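Local coordinates for protein L-hydantoinase (Arthrobacter aurescens, PDB 1GKR) that hydrolyses the cyclic amide ring of hydantoins, preferring aryl- over alkyl-substituted ones, using two zinc ions, at residues A[386-391]-A[427-432]. Numbering follows the deposited sequence.
Sequences DADLLI and MVRGTV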
loop_
_atom_site.group_PDB
_atom_site.type_symbol
_atom_site.label_atom_id
_atom_site.label_comp_id
_atom_site.label_asym_id
_atom_site.label_seq_id
_atom_site.Cartn_x
_atom_site.Cartn_y
_atom_site.Cartn_z
ATOM N N ASP A 386 -33.966 24.777 -7.655
ATOM C CA ASP A 386 -35.397 24.555 -7.485
ATOM C C ASP A 386 -35.625 24.637 -5.976
ATOM O O ASP A 386 -34.815 24.151 -5.189
ATOM C CB ASP A 386 -35.817 23.166 -7.958
ATOM C CG ASP A 386 -35.781 23.016 -9.468
ATOM O OD1 ASP A 386 -35.618 24.036 -10.168
ATOM O OD2 ASP A 386 -35.929 21.864 -9.951
ATOM N N ALA A 387 -36.715 25.260 -5.565
ATOM C CA ALA A 387 -37.006 25.370 -4.144
ATOM C C ALA A 387 -37.501 24.024 -3.613
ATOM O O ALA A 387 -38.708 23.811 -3.478
ATOM C CB ALA A 387 -38.061 26.462 -3.903
ATOM N N ASP A 388 -36.576 23.108 -3.335
ATOM C CA ASP A 388 -36.954 21.804 -2.798
ATOM C C ASP A 388 -36.465 21.700 -1.350
ATOM O O ASP A 388 -35.287 21.465 -1.118
ATOM C CB ASP A 388 -36.345 20.676 -3.641
ATOM C CG ASP A 388 -36.922 20.617 -5.060
ATOM O OD1 ASP A 388 -37.785 21.450 -5.395
ATOM O OD2 ASP A 388 -36.510 19.735 -5.852
ATOM N N LEU A 389 -37.355 21.893 -0.380
ATOM C CA LEU A 389 -36.940 21.812 1.012
ATOM C C LEU A 389 -37.741 20.834 1.810
ATOM O O LEU A 389 -38.780 20.336 1.392
ATOM C CB LEU A 389 -37.090 23.122 1.790
ATOM C CG LEU A 389 -37.324 24.562 1.365
ATOM C CD1 LEU A 389 -37.192 24.748 -0.114
ATOM C CD2 LEU A 389 -38.681 24.949 1.840
ATOM N N LEU A 390 -37.245 20.639 3.017
ATOM C CA LEU A 390 -37.860 19.788 4.004
ATOM C C LEU A 390 -37.714 20.562 5.311
ATOM O O LEU A 390 -36.633 21.073 5.622
ATOM C CB LEU A 390 -37.113 18.451 4.137
ATOM C CG LEU A 390 -36.869 17.547 2.921
ATOM C CD1 LEU A 390 -36.307 16.201 3.380
ATOM C CD2 LEU A 390 -38.169 17.332 2.187
ATOM N N ILE A 391 -38.804 20.711 6.051
ATOM C CA ILE A 391 -38.707 21.338 7.353
ATOM C C ILE A 391 -38.640 20.085 8.225
ATOM O O ILE A 391 -39.502 19.216 8.136
ATOM C CB ILE A 391 -39.947 22.171 7.696
ATOM C CG1 ILE A 391 -40.011 23.394 6.779
ATOM C CG2 ILE A 391 -39.881 22.615 9.151
ATOM C CD1 ILE A 391 -41.181 24.319 7.041
ATOM N N MET A 427 -41.507 20.262 0.165
ATOM C CA MET A 427 -41.956 20.977 -1.011
ATOM C C MET A 427 -40.986 20.834 -2.156
ATOM O O MET A 427 -39.766 20.728 -1.950
ATOM C CB MET A 427 -42.173 22.470 -0.720
ATOM C CG MET A 427 -40.928 23.322 -0.520
ATOM S SD MET A 427 -41.222 25.113 -0.870
ATOM C CE MET A 427 -42.199 25.613 0.511
ATOM N N VAL A 428 -41.532 20.783 -3.367
ATOM C CA VAL A 428 -40.680 20.712 -4.537
ATOM C C VAL A 428 -41.092 21.856 -5.449
ATOM O O VAL A 428 -42.287 22.116 -5.639
ATOM C CB VAL A 428 -40.740 19.322 -5.261
ATOM C CG1 VAL A 428 -41.586 18.378 -4.476
ATOM C CG2 VAL A 428 -41.206 19.477 -6.698
ATOM N N ARG A 429 -40.084 22.556 -5.970
ATOM C CA ARG A 429 -40.280 23.699 -6.844
ATOM C C ARG A 429 -41.278 24.716 -6.283
ATOM O O ARG A 429 -42.182 25.201 -6.976
ATOM C CB ARG A 429 -40.681 23.226 -8.239
ATOM C CG ARG A 429 -39.503 22.685 -9.013
ATOM C CD ARG A 429 -39.904 22.087 -10.351
ATOM N NE ARG A 429 -40.677 20.862 -10.188
ATOM C CZ ARG A 429 -41.999 20.792 -10.279
ATOM N NH1 ARG A 429 -42.703 21.882 -10.540
ATOM N NH2 ARG A 429 -42.620 19.633 -10.098
ATOM N N GLY A 430 -41.103 25.031 -5.007
ATOM C CA GLY A 430 -41.955 26.013 -4.376
ATOM C C GLY A 430 -43.357 25.607 -3.961
ATOM O O GLY A 430 -44.096 26.455 -3.460
ATOM N N THR A 431 -43.769 24.359 -4.152
ATOM C CA THR A 431 -45.119 24.041 -3.713
ATOM C C THR A 431 -45.134 22.884 -2.708
ATOM O O THR A 431 -44.394 21.905 -2.848
ATOM C CB THR A 431 -46.079 23.802 -4.936
ATOM O OG1 THR A 431 -46.475 22.432 -4.991
ATOM C CG2 THR A 431 -45.410 24.206 -6.255
ATOM N N VAL A 432 -45.942 23.019 -1.662
ATOM C CA VAL A 432 -46.000 21.986 -0.636
ATOM C C VAL A 432 -46.664 20.738 -1.186
ATOM O O VAL A 432 -47.845 20.764 -1.528
ATOM C CB VAL A 432 -46.784 22.461 0.598
ATOM C CG1 VAL A 432 -46.754 21.385 1.682
ATOM C CG2 VAL A 432 -46.183 23.742 1.119
#
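D388 turns its CG beside its own backbone N (chi1 -66°), which brings the carboxylate over the start of the type I' turn from V428 to T431, while M427 sets CG between its backbone N and carbonyl carbon (chi1 72°), against L389. D388 OD1 accepts a hydrogen bond from R429 N (2.6 Å) that reaches the oxygen nearly along its C-O axis. One residue further on, G430 N donates to A387 O at 3.1 Å and almost straight (173°), so two successive amides of the turn are held by A387 and D388, just before strand 389-393. Further along, where both chains run as strands, M427 N donates to L389 O at 3.0 Å; the return bond from L389 N to M427 O is bent and weak. M427 runs alongside L389, its CG 3.6 Å from L389 CD2. At the other end R429 CG rests 3.8 Å from D386 CG, but the charged ends part company: R429 NE pairs with D120, while D386 and D388 share K378. The buried contact thus docks a two-residue beta-hairpin, strands 418-428 and 431-435 with R429 and G430 at its tip, on strand 389-393, away from the zinc site. L389 also packs on V52 of strand 51-62, and D388 and V428 on T88 of strand 87-92.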